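Local coordinates for mandelate racemase/muconate lactonizing enzyme (Polaromonas sp., PDB 2OG9), which probably works as an isomerase of the enolase superfamily, related to mandelate racemase, abstracting a proton next to a substrate carboxylate, at residues 335-338 with 339-342; 228-232 with 233-237. All coordinates share one frame; numbering follows the deposited sequence.

Contact 1: residues 335-338 with 339-342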
loop_
_atom_site.group_PDB
_atom_site.type_symbol
_atom_site.label_atom_id
_atom_site.label_comp_id
_atom_site.label_asym_id
_atom_site.label_seq_id
_atom_site.Cartn_x
_atom_site.Cartn_y
_atom_site.Cartn_z
ATOM N N GLU A 335 0.397 37.221 -5.161
ATOM C CA GLU A 335 -0.510 38.091 -5.908
ATOM C C GLU A 335 -0.450 39.525 -5.413
ATOM O O GLU A 335 -0.524 39.774 -4.200
ATOM C CB GLU A 335 -1.960 37.571 -5.803
ATOM C CG GLU A 335 -2.973 38.516 -6.429
ATOM C CD GLU A 335 -4.371 37.951 -6.429
ATOM O OE1 GLU A 335 -4.756 37.345 -5.408
ATOM O OE2 GLU A 335 -5.087 38.121 -7.437
ATOM N N HIS A 336 -0.263 40.447 -6.350
ATOM C CA HIS A 336 -0.236 41.852 -6.010
ATOM C C HIS A 336 -1.612 42.428 -6.191
ATOM O O HIS A 336 -2.038 42.708 -7.321
ATOM C CB HIS A 336 0.712 42.670 -6.904
ATOM C CG HIS A 336 0.601 44.147 -6.695
ATOM N ND1 HIS A 336 -0.477 44.886 -7.134
ATOM C CD2 HIS A 336 1.442 45.022 -6.097
ATOM C CE1 HIS A 336 -0.287 46.154 -6.824
ATOM N NE2 HIS A 336 0.870 46.264 -6.196
ATOM N N PHE A 337 -2.326 42.596 -5.093
ATOM C CA PHE A 337 -3.644 43.151 -5.240
ATOM C C PHE A 337 -3.810 44.258 -4.189
ATOM O O PHE A 337 -3.421 44.086 -3.027
ATOM C CB PHE A 337 -4.653 41.998 -5.164
ATOM C CG PHE A 337 -5.309 41.851 -3.847
ATOM C CD1 PHE A 337 -4.598 41.463 -2.711
ATOM C CD2 PHE A 337 -6.652 42.113 -3.739
ATOM C CE1 PHE A 337 -5.249 41.331 -1.490
ATOM C CE2 PHE A 337 -7.315 41.984 -2.533
ATOM C CZ PHE A 337 -6.613 41.599 -1.398
ATOM N N GLU A 338 -4.362 45.394 -4.632
ATOM C CA GLU A 338 -4.516 46.650 -3.872
ATOM C C GLU A 338 -5.621 46.855 -2.844
ATOM O O GLU A 338 -5.576 47.839 -2.116
ATOM C CB GLU A 338 -4.569 47.805 -4.894
ATOM C CG GLU A 338 -5.844 47.826 -5.779
ATOM C CD GLU A 338 -5.929 46.648 -6.780
ATOM O OE1 GLU A 338 -4.899 46.291 -7.400
ATOM O OE2 GLU A 338 -7.029 46.077 -6.962
ATOM N N TRP A 339 -6.574 45.935 -2.722
ATOM C CA TRP A 339 -7.701 46.159 -1.785
ATOM C C TRP A 339 -7.434 46.590 -0.326
ATOM O O TRP A 339 -8.170 47.414 0.226
ATOM C CB TRP A 339 -8.628 44.933 -1.723
ATOM C CG TRP A 339 -9.127 44.446 -3.045
ATOM C CD1 TRP A 339 -8.807 44.936 -4.275
ATOM C CD2 TRP A 339 -9.983 43.317 -3.271
ATOM N NE1 TRP A 339 -9.403 44.181 -5.257
ATOM C CE2 TRP A 339 -10.131 43.181 -4.668
ATOM C CE3 TRP A 339 -10.632 42.405 -2.426
ATOM C CZ2 TRP A 339 -10.904 42.168 -5.244
ATOM C CZ3 TRP A 339 -11.401 41.398 -2.997
ATOM C CH2 TRP A 339 -11.531 41.289 -4.396
ATOM N N LEU A 340 -6.409 46.020 0.300
ATOM C CA LEU A 340 -6.125 46.340 1.688
ATOM C C LEU A 340 -5.325 47.613 1.951
ATOM O O LEU A 340 -5.264 48.069 3.088
ATOM C CB LEU A 340 -5.403 45.171 2.356
ATOM C CG LEU A 340 -6.013 43.778 2.190
ATOM C CD1 LEU A 340 -5.291 42.816 3.135
ATOM C CD2 LEU A 340 -7.503 43.805 2.508
ATOM N N GLU A 341 -4.713 48.185 0.918
ATOM C CA GLU A 341 -3.886 49.382 1.085
ATOM C C GLU A 341 -4.445 50.512 1.962
ATOM O O GLU A 341 -3.712 51.084 2.761
ATOM C CB GLU A 341 -3.491 49.943 -0.288
ATOM C CG GLU A 341 -2.669 48.964 -1.117
ATOM C CD GLU A 341 -2.129 49.577 -2.398
ATOM O OE1 GLU A 341 -2.868 50.343 -3.053
ATOM O OE2 GLU A 341 -0.969 49.279 -2.753
ATOM N N PRO A 342 -5.742 50.848 1.829
ATOM C CA PRO A 342 -6.333 51.923 2.638
ATOM C C PRO A 342 -6.210 51.731 4.154
ATOM O O PRO A 342 -6.302 52.692 4.915
ATOM C CB PRO A 342 -7.798 51.924 2.198
ATOM C CG PRO A 342 -7.733 51.457 0.797
ATOM C CD PRO A 342 -6.729 50.329 0.868
HETATM O O HOH W 1 -3.828 45.104 -0.541
HETATM O O HOH W 2 -5.967 50.577 -3.004
#
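F337 turns the edge of its phenyl ring toward the face of the W339 indole, an edge-to-face pair with the centroids of the phenyl and the five-membered indole ring 4.5 Å apart and planes at 65°. This pair belongs to the tight side of the contact, where F337 and L340 are buried and CZ of F337 reaches CG of L340 at 4.2 Å. F316, in the loop ahead of helix 318-326, meets the F337 ring and also touches L340. E338 to E341 form a type I β turn, set in the loop that follows strand 333-335 of the enolase C-terminal barrel domain. The turn is closed by E341 N donating to E338 O at 3.2 Å, with the donor above the carbonyl plane. A water bridges F337 O and L340 N, donating a hydrogen bond to F337 O at 2.7 Å and accepting one from L340 N. The other side is looser, with E338 exposed and E341 partly so. E338, with CG wedged between its backbone N and carbonyl carbon (chi1 68°), brings OE2 to the indole edge, 3.4 Å from CD1 of W339. E341 stretches back along the turn, and a second water links its OE1 at 3.1 Å to E338 O.

Contact 2: residues 228-232 with 233-237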
loop_
_atom_site.group_PDB
_atom_site.type_symbol
_atom_site.label_atom_id
_atom_site.label_comp_id
_atom_site.label_asym_id
_atom_site.label_seq_id
_atom_site.Cartn_x
_atom_site.Cartn_y
_atom_site.Cartn_z
ATOM N N ARG A 228 -7.361 19.849 -20.449
ATOM C CA ARG A 228 -6.855 19.284 -21.696
ATOM C C ARG A 228 -6.641 20.393 -22.727
ATOM O O ARG A 228 -5.589 20.482 -23.356
ATOM C CB ARG A 228 -7.853 18.260 -22.247
ATOM C CG ARG A 228 -7.428 17.594 -23.554
ATOM C CD ARG A 228 -6.158 16.778 -23.378
ATOM N NE ARG A 228 -6.356 15.654 -22.466
ATOM C CZ ARG A 228 -5.368 14.917 -21.965
ATOM N NH1 ARG A 228 -4.109 15.187 -22.288
ATOM N NH2 ARG A 228 -5.637 13.918 -21.132
ATOM N N ILE A 229 -7.654 21.235 -22.886
ATOM C CA ILE A 229 -7.603 22.333 -23.840
ATOM C C ILE A 229 -6.523 23.355 -23.491
ATOM O O ILE A 229 -5.820 23.844 -24.372
ATOM C CB ILE A 229 -8.971 23.048 -23.917
ATOM C CG1 ILE A 229 -10.047 22.059 -24.375
ATOM C CG2 ILE A 229 -8.892 24.225 -24.879
ATOM C CD1 ILE A 229 -11.463 22.575 -24.227
ATOM N N PHE A 230 -6.383 23.666 -22.206
ATOM C CA PHE A 230 -5.394 24.646 -21.763
ATOM C C PHE A 230 -3.940 24.188 -21.845
ATOM O O PHE A 230 -3.034 25.018 -21.821
ATOM C CB PHE A 230 -5.689 25.095 -20.326
ATOM C CG PHE A 230 -6.818 26.083 -20.209
ATOM C CD1 PHE A 230 -6.843 27.233 -20.998
ATOM C CD2 PHE A 230 -7.841 25.883 -19.287
ATOM C CE1 PHE A 230 -7.872 28.170 -20.870
ATOM C CE2 PHE A 230 -8.874 26.811 -19.149
ATOM C CZ PHE A 230 -8.887 27.957 -19.943
ATOM N N GLU A 231 -3.713 22.881 -21.943
ATOM C CA GLU A 231 -2.352 22.341 -22.001
ATOM C C GLU A 231 -1.395 23.075 -22.942
ATOM O O GLU A 231 -0.279 23.417 -22.551
ATOM C CB GLU A 231 -2.377 20.854 -22.383
ATOM C CG GLU A 231 -2.743 19.897 -21.255
ATOM C CD GLU A 231 -1.589 19.629 -20.295
ATOM O OE1 GLU A 231 -1.169 20.557 -19.571
ATOM O OE2 GLU A 231 -1.099 18.481 -20.264
ATOM N N PRO A 232 -1.807 23.313 -24.201
ATOM C CA PRO A 232 -0.936 24.010 -25.157
ATOM C C PRO A 232 -0.569 25.433 -24.741
ATOM O O PRO A 232 0.474 25.953 -25.140
ATOM C CB PRO A 232 -1.754 23.989 -26.450
ATOM C CG PRO A 232 -2.592 22.764 -26.308
ATOM C CD PRO A 232 -3.035 22.849 -24.867
ATOM N N PHE A 233 -1.434 26.053 -23.945
ATOM C CA PHE A 233 -1.231 27.423 -23.471
ATOM C C PHE A 233 -0.002 27.626 -22.590
ATOM O O PHE A 233 0.508 28.741 -22.486
ATOM C CB PHE A 233 -2.467 27.892 -22.699
ATOM C CG PHE A 233 -3.604 28.334 -23.573
ATOM C CD1 PHE A 233 -3.705 29.660 -23.984
ATOM C CD2 PHE A 233 -4.576 27.427 -23.987
ATOM C CE1 PHE A 233 -4.764 30.080 -24.793
ATOM C CE2 PHE A 233 -5.635 27.834 -24.796
ATOM C CZ PHE A 233 -5.730 29.163 -25.199
ATOM N N ASN A 234 0.471 26.559 -21.952
ATOM C CA ASN A 234 1.629 26.654 -21.063
ATOM C C ASN A 234 1.390 27.656 -19.938
ATOM O O ASN A 234 2.232 28.518 -19.665
ATOM C CB ASN A 234 2.886 27.063 -21.834
ATOM C CG ASN A 234 3.440 25.940 -22.681
ATOM O OD1 ASN A 234 3.510 24.793 -22.239
ATOM N ND2 ASN A 234 3.853 26.265 -23.901
ATOM N N LEU A 235 0.236 27.546 -19.292
ATOM C CA LEU A 235 -0.102 28.438 -18.193
ATOM C C LEU A 235 0.796 28.115 -17.007
ATOM O O LEU A 235 1.298 26.998 -16.893
ATOM C CB LEU A 235 -1.559 28.241 -17.780
ATOM C CG LEU A 235 -2.643 28.489 -18.829
ATOM C CD1 LEU A 235 -3.986 28.069 -18.248
ATOM C CD2 LEU A 235 -2.651 29.960 -19.236
ATOM N N VAL A 236 1.002 29.092 -16.131
ATOM C CA VAL A 236 1.819 28.876 -14.945
ATOM C C VAL A 236 1.073 27.855 -14.096
ATOM O O VAL A 236 1.673 26.943 -13.527
ATOM C CB VAL A 236 2.004 30.178 -14.139
ATOM C CG1 VAL A 236 2.838 29.904 -12.899
ATOM C CG2 VAL A 236 2.676 31.233 -15.010
ATOM N N TRP A 237 -0.246 28.014 -14.013
ATOM C CA TRP A 237 -1.066 27.076 -13.263
ATOM C C TRP A 237 -2.552 27.239 -13.545
ATOM O O TRP A 237 -2.982 28.228 -14.142
ATOM C CB TRP A 237 -0.822 27.211 -11.745
ATOM C CG TRP A 237 -1.333 28.483 -11.101
ATOM C CD1 TRP A 237 -2.618 28.964 -11.112
ATOM C CD2 TRP A 237 -0.574 29.401 -10.303
ATOM N NE1 TRP A 237 -2.699 30.120 -10.368
ATOM C CE2 TRP A 237 -1.461 30.410 -9.862
ATOM C CE3 TRP A 237 0.770 29.466 -9.915
ATOM C CZ2 TRP A 237 -1.043 31.474 -9.049
ATOM C CZ3 TRP A 237 1.185 30.526 -9.106
ATOM C CH2 TRP A 237 0.280 31.512 -8.685
HETATM O O HOH W 3 -1.212 25.283 -19.712
#
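F230 and F233, three residues apart near the C-terminal part of helix 220-230, form an offset edge-to-face pair: the edge of F230 is directed toward the face of F233, with centroids 5.6 Å apart and planes at 68°. Both rings leave the backbone alike, CG opposite the carbonyl carbon (chi1 -77° and -80°), and this common rotamer brings CD1 of F230 to 3.8 Å from CD2 of F233. At the edge of the F233 ring, near its plane, lies F230 O, 3.6 Å from CD2. L235 has a similar first torsion and delivers its CD1 methyl to CG of F230 at 4.0 Å, approaching the ring obliquely. Backbone bonds fix the bend: F233 N donates to F230 O at 2.9 Å and N234 N to E231 O at 3.3 Å. A water accepts from L235 N and donates to F230 O, which therefore serves two donors. Helix 190-204 presents V197 to the side chains of F230 and F233, and T198 to F233. With an alanine at F233, the edge of F230 would probably lose its aromatic partner and a gap would open beside V197 and T198. L235 packs on L210 and V212 of strand 210-213, and the chain runs on toward strand 238-239.

Overall arrangement
Followed from the N terminus, the chain reaches contact 2 first and completes it before contact 1 begins, so the two are in series and neither nest nor cross. Residues 228-237 make the return from helix 220-230 to strand 238-239, one α-to-β connection of the barrel. Other subunits meet it here: L235 O accepts a hydrogen bond from R225 of a second subunit, and R228 NE forms a salt bridge with D258 of a third. Residues 335-342 bend the loop between strands 333-335 and 350-351, settling it against helix 318-326, with M44 touching it as well. The centres of the two contacts lie about 27 Å apart, but the nearest atoms approach to about 7 Å without touching.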